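Local coordinates for protein ribonucleoside-diphosphate reductase (Pseudomonas aeruginosa, PDB 5IM3) that probably reduces ribonucleoside diphosphates to the deoxyribonucleotides needed for DNA synthesis, under allosteric control by bound nucleotides such as dATP, at residues H289-Q294 with L347-D352; T296-Q301 with I775-G780; L512-G517 with V578-S583. All blocks are in the same frame, centred on the assembly; numbering follows the deposited sequence.

Interaction 1. Residues H289-Q294 with L347-D352; sequences HERDQQ and LLSSFD
Arg-291 and Ser-349 mark the closest backbone approach, CA to CA 6.6 Å, where the 3-10 turn 289-294 passes the C-terminal end of helix 337-349. Arg-291 reaches across with its chain extended from CG to NE. This places CD of Arg-291 3.3 Å from OG of Ser-349. NH1 of Arg-291 comes to 2.7 Å from the same OG. The hydrogen bond is weak, because the angle at the hydrogen is only 117°. OG of Ser-349 is also bonded to the carbonyl O of Tyr-345, one turn back in its own helix. The guanidinium also runs past the next residue, with N of Ser-350 near its plane, at its edge.

The turn after Ser-350 is a Schellman motif. Phe-351 has positive phi (69°), and its N bonds back to O of Leu-348. A weaker bond joins N of Asp-352 to O of Leu-347. The chain then leads into strand 353-355, which pairs with strand 600-608 of the barrel sheet.

The ring of Phe-351 is swung back toward 289-294. Gln-294 points its CB at the ring, 3.8 Å from CE2 of Phe-351. Beyond CG the glutamine chain is extended, which brings the outer end of the amide over one face of that ring. Phe-295 meets the same ring in an edge-to-face pair. Arg-291 and Ser-349 both pack against Gln-320 of helix 319-330.

Interaction 2. Residues T296-Q301 with I775-G780; sequences TYLGLQ and IANITG
Thr-296 starts the contact at the N-cap of helix 297-307. This helix crosses the last turn of helix 773-779 at -121°, and the two short axes pass 7.4 Å apart. With chi1 at 64°, OG1 of Thr-296 lies between the backbone N and the carbonyl carbon. From there it accepts the N-H of Gly-299 at 3.1 Å, a capping bond with an angle of 150° at the hydrogen. The methyl CG2 of Thr-296 lies 4.4 Å from CA of Gly-780, the first residue after the other helix, with positive phi. Thr-296 also rests on Ser-220 and Tyr-221 of helix 219-239.

Leu-298 comes next. Its methyl CD2 sits 3.6 Å from ND2 of Asn-777, and the two side chains cross at a slant. This is an apolar touch against the amide. The other end of that amide, OD1, has a weak hydrogen bond to Gln-783.

Gly-299 lies at the crossing point. Its CA is 3.9 Å from CA of Ile-778, a very close approach for two helices, made possible by the bare glycine backbone. The carbonyl O of Asn-777 lies 3.2 Å from CA of Gly-299. The carbonyl O of Ile-778 lies 3.9 Å from the same CA. CB of Ile-778 points away from 296-301, and its side chain touches Thr-302 and Leu-303 further along helix 297-307.

The pairing joins the all-alpha part of the chain to the barrel part. No hydrogen bond crosses it. The contact rests on close packing and on carbonyl oxygens facing a glycine CA. The C-terminal carbonyls of one helix lie beside the N-terminal turn of the other, so the two helix ends probably attract each other weakly.

Interaction 3. Residues L512-G517 with V578-S583; sequences LHDLYG and VGVVHS
His-513 and His-582 lie as a slid pair of imidazoles, and the second of them is held by a carboxylate from the first segment. The ring planes are 23° apart and the centroids 4.9 Å apart, so there is little overlap. NE2 of His-513 lies 3.3 Å from CD2 of His-582. Both segments are loops of the ten-stranded alpha-beta barrel domain. Segment 512-517 leads into helix 517-532, while 578-583 precedes strand 600-608.

NE2 of His-582 donates to OD1 of Asp-514 at 2.6 Å, with 152° at the hydrogen. OD1 sits close to the imidazole plane, and the bond meets it almost along its C-O axis. The other nitrogen, ND1, bonds to Thr-594 OG1, so both edges of the ring are held and its rotation is fixed. His-513 is gripped by two carboxylates, Asp-405 at NE2 and Glu-455 at ND1, the last residues of strands 401-405 and 450-455. Such surroundings would probably favour a protonated His-513. Its CG is anti to the backbone N (chi1 -177°), which sends the ring toward those strand ends. The side chain of Asp-380, which binds dATP, is about 9 Å from that of His-513.

Next to this, methyl CG2 of Val-580 lies 3.5 Å from O of Asp-514. The same methyl comes to the edge of the ring of Tyr-516, whose hydroxyl is bonded to Gln-576. One water ties the two backbones, giving one hydrogen to O of His-513 and the other to O of Val-581, each at 2.9 Å.

How the interactions relate
From the N terminus, segments 289-294 and 296-301 come almost in succession. Interaction 1 closes first, when the chain returns at 347-352 after 52 mostly helical residues. Interaction 2 is still open there and closes only at 775-780, so the two cross along the chain. They also touch: CD2 of Phe-351 lies 3.8 Å from O of Thr-779. Together they hold the region around helix 297-307 to the chain entering strand 353-355 and to helix 773-779. Interaction 3 opens and closes inside the long loop of interaction 2. It joins two barrel loops, with the side chain of His-513 about 13 Å from a bound dATP. Its centre is about 40 Å from that of interaction 2.

Interaction 1. Residues H289-Q294 with L347-D352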
loop_
_atom_site.group_PDB
_atom_site.type_symbol
_atom_site.label_atom_id
_atom_site.label_comp_id
_atom_site.label_asym_id
_atom_site.label_seq_id
_atom_site.Cartn_x
_atom_site.Cartn_y
_atom_site.Cartn_z
ATOM N N HIS A 289 -53.625 -31.282 -19.747
ATOM C CA HIS A 289 -52.400 -32.057 -19.572
ATOM C C HIS A 289 -51.265 -31.570 -20.464
ATOM O O HIS A 289 -50.100 -31.872 -20.181
ATOM C CB HIS A 289 -52.660 -33.536 -19.861
ATOM C CG HIS A 289 -52.704 -33.863 -21.322
ATOM N ND1 HIS A 289 -53.821 -33.650 -22.098
ATOM C CD2 HIS A 289 -51.764 -34.385 -22.147
ATOM C CE1 HIS A 289 -53.569 -34.028 -23.339
ATOM N NE2 HIS A 289 -52.328 -34.477 -23.395
ATOM N N GLU A 290 -51.568 -30.836 -21.536
ATOM C CA GLU A 290 -50.517 -30.361 -22.428
ATOM C C GLU A 290 -49.652 -29.283 -21.787
ATOM O O GLU A 290 -48.527 -29.060 -22.244
ATOM C CB GLU A 290 -51.128 -29.832 -23.724
ATOM C CG GLU A 290 -51.582 -30.923 -24.691
ATOM C CD GLU A 290 -50.422 -31.654 -25.353
ATOM O OE1 GLU A 290 -49.259 -31.252 -25.145
ATOM O OE2 GLU A 290 -50.674 -32.631 -26.090
ATOM N N ARG A 291 -50.140 -28.608 -20.748
ATOM C CA ARG A 291 -49.340 -27.567 -20.113
ATOM C C ARG A 291 -48.159 -28.129 -19.333
ATOM O O ARG A 291 -47.290 -27.355 -18.921
ATOM C CB ARG A 291 -50.227 -26.713 -19.208
ATOM C CG ARG A 291 -51.475 -26.222 -19.926
ATOM C CD ARG A 291 -52.165 -25.095 -19.189
ATOM N NE ARG A 291 -53.459 -24.783 -19.787
ATOM C CZ ARG A 291 -54.197 -23.727 -19.466
ATOM N NH1 ARG A 291 -53.766 -22.867 -18.553
ATOM N NH2 ARG A 291 -55.364 -23.525 -20.062
ATOM N N ASP A 292 -48.096 -29.448 -19.134
ATOM C CA ASP A 292 -46.890 -30.056 -18.581
ATOM C C ASP A 292 -45.706 -29.900 -19.525
ATOM O O ASP A 292 -44.553 -29.875 -19.078
ATOM C CB ASP A 292 -47.134 -31.537 -18.287
ATOM C CG ASP A 292 -47.844 -31.764 -16.968
ATOM O OD1 ASP A 292 -48.243 -30.773 -16.320
ATOM O OD2 ASP A 292 -48.008 -32.940 -16.578
ATOM N N GLN A 293 -45.965 -29.797 -20.829
ATOM C CA GLN A 293 -44.895 -29.632 -21.804
ATOM C C GLN A 293 -44.196 -28.282 -21.687
ATOM O O GLN A 293 -43.123 -28.108 -22.275
ATOM C CB GLN A 293 -45.450 -29.803 -23.222
ATOM C CG GLN A 293 -46.263 -31.079 -23.442
ATOM C CD GLN A 293 -45.467 -32.342 -23.167
ATOM O OE1 GLN A 293 -45.250 -32.711 -22.014
ATOM N NE2 GLN A 293 -45.026 -33.009 -24.228
ATOM N N GLN A 294 -44.770 -27.334 -20.943
ATOM C CA GLN A 294 -44.195 -25.999 -20.830
ATOM C C GLN A 294 -42.962 -25.957 -19.939
ATOM O O GLN A 294 -42.195 -24.993 -20.015
ATOM C CB GLN A 294 -45.238 -25.021 -20.278
ATOM C CG GLN A 294 -46.527 -24.953 -21.082
ATOM C CD GLN A 294 -47.623 -24.194 -20.361
ATOM O OE1 GLN A 294 -47.463 -23.794 -19.206
ATOM N NE2 GLN A 294 -48.748 -23.995 -21.039
ATOM N N LEU A 347 -54.766 -19.219 -15.358
ATOM C CA LEU A 347 -53.764 -18.164 -15.277
ATOM C C LEU A 347 -52.437 -18.701 -14.752
ATOM O O LEU A 347 -51.368 -18.325 -15.247
ATOM C CB LEU A 347 -54.269 -17.028 -14.387
ATOM C CG LEU A 347 -53.493 -15.717 -14.517
ATOM C CD1 LEU A 347 -53.754 -15.076 -15.880
ATOM C CD2 LEU A 347 -53.845 -14.760 -13.393
ATOM N N LEU A 348 -52.486 -19.591 -13.759
ATOM C CA LEU A 348 -51.267 -20.111 -13.147
ATOM C C LEU A 348 -50.575 -21.134 -14.043
ATOM O O LEU A 348 -49.374 -21.023 -14.308
ATOM C CB LEU A 348 -51.597 -20.732 -11.787
ATOM C CG LEU A 348 -52.007 -19.763 -10.676
ATOM C CD1 LEU A 348 -52.509 -20.531 -9.465
ATOM C CD2 LEU A 348 -50.843 -18.863 -10.284
ATOM N N SER A 349 -51.321 -22.134 -14.517
ATOM C CA SER A 349 -50.730 -23.223 -15.289
ATOM C C SER A 349 -50.158 -22.763 -16.626
ATOM O O SER A 349 -49.307 -23.458 -17.189
ATOM C CB SER A 349 -51.773 -24.318 -15.528
ATOM O OG SER A 349 -52.906 -23.803 -16.203
ATOM N N SER A 350 -50.609 -21.623 -17.147
ATOM C CA SER A 350 -50.082 -21.078 -18.390
ATOM C C SER A 350 -48.845 -20.216 -18.183
ATOM O O SER A 350 -48.227 -19.804 -19.171
ATOM C CB SER A 350 -51.152 -20.241 -19.093
ATOM O OG SER A 350 -51.415 -19.055 -18.366
ATOM N N PHE A 351 -48.482 -19.928 -16.933
ATOM C CA PHE A 351 -47.357 -19.065 -16.585
ATOM C C PHE A 351 -47.607 -17.605 -16.945
ATOM O O PHE A 351 -46.663 -16.809 -16.975
ATOM C CB PHE A 351 -46.050 -19.534 -17.243
ATOM C CG PHE A 351 -45.656 -20.953 -16.909
ATOM C CD1 PHE A 351 -46.327 -21.683 -15.940
ATOM C CD2 PHE A 351 -44.595 -21.552 -17.571
ATOM C CE1 PHE A 351 -45.951 -22.980 -15.647
ATOM C CE2 PHE A 351 -44.218 -22.849 -17.280
ATOM C CZ PHE A 351 -44.893 -23.561 -16.319
ATOM N N ASP A 352 -48.857 -17.224 -17.227
ATOM C CA ASP A 352 -49.156 -15.819 -17.480
ATOM C C ASP A 352 -48.932 -14.972 -16.233
ATOM O O ASP A 352 -48.518 -13.810 -16.334
ATOM C CB ASP A 352 -50.597 -15.667 -17.964
ATOM C CG ASP A 352 -50.793 -16.162 -19.383
ATOM O OD1 ASP A 352 -49.819 -16.662 -19.987
ATOM O OD2 ASP A 352 -51.929 -16.056 -19.892
#

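Interaction 2. Residues T296-Q301 with I775-G780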
loop_
_atom_site.group_PDB
_atom_site.type_symbol
_atom_site.label_atom_id
_atom_site.label_comp_id
_atom_site.label_asym_id
_atom_site.label_seq_id
_atom_site.Cartn_x
_atom_site.Cartn_y
_atom_site.Cartn_z
ATOM N N THR A 296 -39.503 -26.091 -18.060
ATOM C CA THR A 296 -38.066 -26.275 -18.122
ATOM C C THR A 296 -37.631 -27.252 -17.033
ATOM O O THR A 296 -38.354 -27.503 -16.063
ATOM C CB THR A 296 -37.340 -24.941 -17.940
ATOM O OG1 THR A 296 -37.612 -24.425 -16.629
ATOM C CG2 THR A 296 -37.802 -23.933 -18.980
ATOM N N TYR A 297 -36.433 -27.811 -17.206
ATOM C CA TYR A 297 -35.918 -28.761 -16.225
ATOM C C TYR A 297 -35.781 -28.110 -14.854
ATOM O O TYR A 297 -36.120 -28.718 -13.830
ATOM C CB TYR A 297 -34.578 -29.319 -16.700
ATOM C CG TYR A 297 -33.987 -30.370 -15.792
ATOM C CD1 TYR A 297 -34.725 -31.484 -15.414
ATOM C CD2 TYR A 297 -32.682 -30.259 -15.330
ATOM C CE1 TYR A 297 -34.185 -32.453 -14.589
ATOM C CE2 TYR A 297 -32.132 -31.225 -14.506
ATOM C CZ TYR A 297 -32.889 -32.319 -14.139
ATOM O OH TYR A 297 -32.349 -33.283 -13.321
ATOM N N LEU A 298 -35.304 -26.866 -14.815
ATOM C CA LEU A 298 -35.140 -26.179 -13.540
ATOM C C LEU A 298 -36.488 -25.868 -12.905
ATOM O O LEU A 298 -36.642 -25.962 -11.682
ATOM C CB LEU A 298 -34.332 -24.900 -13.740
ATOM C CG LEU A 298 -34.112 -24.046 -12.490
ATOM C CD1 LEU A 298 -33.350 -24.826 -11.429
ATOM C CD2 LEU A 298 -33.377 -22.762 -12.840
ATOM N N GLY A 299 -37.478 -25.494 -13.717
ATOM C CA GLY A 299 -38.783 -25.166 -13.168
ATOM C C GLY A 299 -39.462 -26.360 -12.523
ATOM O O GLY A 299 -40.048 -26.244 -11.443
ATOM N N LEU A 300 -39.385 -27.524 -13.169
ATOM C CA LEU A 300 -40.021 -28.717 -12.619
ATOM C C LEU A 300 -39.279 -29.217 -11.387
ATOM O O LEU A 300 -39.906 -29.587 -10.388
ATOM C CB LEU A 300 -40.091 -29.811 -13.685
ATOM C CG LEU A 300 -40.866 -31.078 -13.304
ATOM C CD1 LEU A 300 -42.323 -30.749 -13.046
ATOM C CD2 LEU A 300 -40.743 -32.150 -14.390
ATOM N N GLN A 301 -37.945 -29.249 -11.447
ATOM C CA GLN A 301 -37.151 -29.570 -10.267
ATOM C C GLN A 301 -37.556 -28.710 -9.079
ATOM O O GLN A 301 -37.709 -29.212 -7.961
ATOM C CB GLN A 301 -35.663 -29.380 -10.573
ATOM C CG GLN A 301 -34.971 -30.622 -11.105
ATOM C CD GLN A 301 -34.536 -31.563 -9.997
ATOM O OE1 GLN A 301 -35.315 -32.396 -9.528
ATOM N NE2 GLN A 301 -33.283 -31.431 -9.569
ATOM N N ILE A 775 -40.172 -17.996 -8.475
ATOM C CA ILE A 775 -41.273 -18.064 -9.432
ATOM C C ILE A 775 -40.820 -17.743 -10.853
ATOM O O ILE A 775 -41.469 -18.173 -11.814
ATOM C CB ILE A 775 -42.431 -17.139 -9.005
ATOM C CG1 ILE A 775 -41.982 -15.679 -8.937
ATOM C CG2 ILE A 775 -42.998 -17.592 -7.661
ATOM C CD1 ILE A 775 -43.106 -14.715 -8.586
ATOM N N ALA A 776 -39.730 -16.994 -11.021
ATOM C CA ALA A 776 -39.144 -16.844 -12.348
ATOM C C ALA A 776 -38.520 -18.153 -12.816
ATOM O O ALA A 776 -38.650 -18.528 -13.986
ATOM C CB ALA A 776 -38.105 -15.721 -12.345
ATOM N N ASN A 777 -37.845 -18.866 -11.910
ATOM C CA ASN A 777 -37.321 -20.185 -12.244
ATOM C C ASN A 777 -38.444 -21.163 -12.559
ATOM O O ASN A 777 -38.308 -22.011 -13.447
ATOM C CB ASN A 777 -36.467 -20.720 -11.093
ATOM C CG ASN A 777 -35.155 -19.982 -10.946
ATOM O OD1 ASN A 777 -34.938 -18.940 -11.568
ATOM N ND2 ASN A 777 -34.268 -20.519 -10.119
ATOM N N ILE A 778 -39.560 -21.073 -11.829
ATOM C CA ILE A 778 -40.683 -21.967 -12.092
ATOM C C ILE A 778 -41.230 -21.725 -13.492
ATOM O O ILE A 778 -41.541 -22.670 -14.224
ATOM C CB ILE A 778 -41.773 -21.793 -11.017
ATOM C CG1 ILE A 778 -41.252 -22.253 -9.653
ATOM C CG2 ILE A 778 -43.033 -22.576 -11.390
ATOM C CD1 ILE A 778 -42.171 -21.922 -8.499
ATOM N N THR A 779 -41.350 -20.461 -13.888
ATOM C CA THR A 779 -41.907 -20.097 -15.182
ATOM C C THR A 779 -40.856 -20.002 -16.282
ATOM O O THR A 779 -41.223 -19.877 -17.454
ATOM C CB THR A 779 -42.652 -18.761 -15.076
ATOM O OG1 THR A 779 -41.756 -17.748 -14.606
ATOM C CG2 THR A 779 -43.837 -18.882 -14.118
ATOM N N GLY A 780 -39.573 -20.049 -15.936
ATOM C CA GLY A 780 -38.515 -20.085 -16.931
ATOM C C GLY A 780 -38.175 -18.752 -17.562
ATOM O O GLY A 780 -37.829 -18.707 -18.749
#

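Interaction 3. Residues L512-G517 with V578-S583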
loop_
_atom_site.group_PDB
_atom_site.type_symbol
_atom_site.label_atom_id
_atom_site.label_comp_id
_atom_site.label_asym_id
_atom_site.label_seq_id
_atom_site.Cartn_x
_atom_site.Cartn_y
_atom_site.Cartn_z
ATOM N N LEU A 512 -40.897 14.436 14.540
ATOM C CA LEU A 512 -40.220 14.473 13.243
ATOM C C LEU A 512 -40.476 13.211 12.432
ATOM O O LEU A 512 -40.745 13.279 11.227
ATOM C CB LEU A 512 -38.713 14.664 13.436
ATOM C CG LEU A 512 -38.175 16.064 13.742
ATOM C CD1 LEU A 512 -36.653 16.038 13.727
ATOM C CD2 LEU A 512 -38.695 17.106 12.758
ATOM N N HIS A 513 -40.364 12.045 13.068
ATOM C CA HIS A 513 -40.455 10.789 12.332
ATOM C C HIS A 513 -41.768 10.680 11.562
ATOM O O HIS A 513 -41.795 10.157 10.442
ATOM C CB HIS A 513 -40.293 9.616 13.299
ATOM C CG HIS A 513 -40.303 8.276 12.633
ATOM N ND1 HIS A 513 -39.521 7.980 11.536
ATOM C CD2 HIS A 513 -41.000 7.151 12.913
ATOM C CE1 HIS A 513 -39.735 6.729 11.173
ATOM N NE2 HIS A 513 -40.630 6.204 11.991
ATOM N N ASP A 514 -42.868 11.172 12.139
ATOM C CA ASP A 514 -44.163 11.097 11.471
ATOM C C ASP A 514 -44.379 12.212 10.457
ATOM O O ASP A 514 -45.255 12.082 9.596
ATOM C CB ASP A 514 -45.298 11.129 12.501
ATOM C CG ASP A 514 -45.479 9.806 13.215
ATOM O OD1 ASP A 514 -44.981 8.778 12.713
ATOM O OD2 ASP A 514 -46.131 9.790 14.277
ATOM N N LEU A 515 -43.626 13.303 10.542
ATOM C CA LEU A 515 -43.739 14.363 9.554
ATOM C C LEU A 515 -42.949 14.006 8.294
ATOM O O LEU A 515 -42.051 13.159 8.308
ATOM C CB LEU A 515 -43.245 15.691 10.128
ATOM C CG LEU A 515 -44.030 16.287 11.301
ATOM C CD1 LEU A 515 -43.309 17.517 11.841
ATOM C CD2 LEU A 515 -45.453 16.637 10.904
ATOM N N TYR A 516 -43.298 14.667 7.193
ATOM C CA TYR A 516 -42.608 14.463 5.925
ATOM C C TYR A 516 -42.862 15.670 5.034
ATOM O O TYR A 516 -43.745 16.489 5.299
ATOM C CB TYR A 516 -43.063 13.168 5.240
ATOM C CG TYR A 516 -44.557 13.079 5.001
ATOM C CD1 TYR A 516 -45.130 13.610 3.851
ATOM C CD2 TYR A 516 -45.391 12.457 5.922
ATOM C CE1 TYR A 516 -46.493 13.526 3.627
ATOM C CE2 TYR A 516 -46.754 12.369 5.709
ATOM C CZ TYR A 516 -47.301 12.905 4.559
ATOM O OH TYR A 516 -48.657 12.819 4.340
ATOM N N GLY A 517 -42.067 15.770 3.966
ATOM C CA GLY A 517 -42.223 16.856 3.016
ATOM C C GLY A 517 -41.877 18.205 3.624
ATOM O O GLY A 517 -40.995 18.331 4.476
ATOM N N VAL A 578 -54.650 8.519 6.722
ATOM C CA VAL A 578 -55.009 7.613 7.805
ATOM C C VAL A 578 -53.758 7.026 8.448
ATOM O O VAL A 578 -53.854 6.205 9.367
ATOM C CB VAL A 578 -55.950 6.508 7.280
ATOM C CG1 VAL A 578 -55.185 5.481 6.452
ATOM C CG2 VAL A 578 -56.705 5.844 8.416
ATOM N N GLY A 579 -52.581 7.440 7.989
ATOM C CA GLY A 579 -51.354 6.940 8.578
ATOM C C GLY A 579 -50.133 7.485 7.872
ATOM O O GLY A 579 -50.222 8.355 7.002
ATOM N N VAL A 580 -48.984 6.939 8.265
ATOM C CA VAL A 580 -47.676 7.372 7.790
ATOM C C VAL A 580 -46.855 6.136 7.453
ATOM O O VAL A 580 -46.931 5.118 8.151
ATOM C CB VAL A 580 -46.953 8.239 8.851
ATOM C CG1 VAL A 580 -45.487 8.479 8.473
ATOM C CG2 VAL A 580 -47.677 9.568 9.047
ATOM N N VAL A 581 -46.074 6.220 6.378
ATOM C CA VAL A 581 -45.126 5.164 6.034
ATOM C C VAL A 581 -43.859 5.374 6.851
ATOM O O VAL A 581 -43.167 6.386 6.696
ATOM C CB VAL A 581 -44.815 5.156 4.531
ATOM C CG1 VAL A 581 -43.943 3.953 4.179
ATOM C CG2 VAL A 581 -46.099 5.152 3.720
ATOM N N HIS A 582 -43.545 4.410 7.713
ATOM C CA HIS A 582 -42.439 4.540 8.647
ATOM C C HIS A 582 -41.172 3.853 8.166
ATOM O O HIS A 582 -40.092 4.123 8.709
ATOM C CB HIS A 582 -42.842 3.969 10.012
ATOM C CG HIS A 582 -43.854 4.803 10.738
ATOM N ND1 HIS A 582 -45.042 4.289 11.210
ATOM C CD2 HIS A 582 -43.851 6.113 11.077
ATOM C CE1 HIS A 582 -45.731 5.247 11.803
ATOM N NE2 HIS A 582 -45.029 6.364 11.737
ATOM N N SER A 583 -41.278 2.986 7.169
ATOM C CA SER A 583 -40.116 2.366 6.545
ATOM C C SER A 583 -40.613 1.568 5.346
ATOM O O SER A 583 -41.808 1.555 5.033
ATOM C CB SER A 583 -39.355 1.472 7.524
ATOM O OG SER A 583 -40.019 0.235 7.728
HETATM O O HOH W 1 -41.549 8.019 8.522
#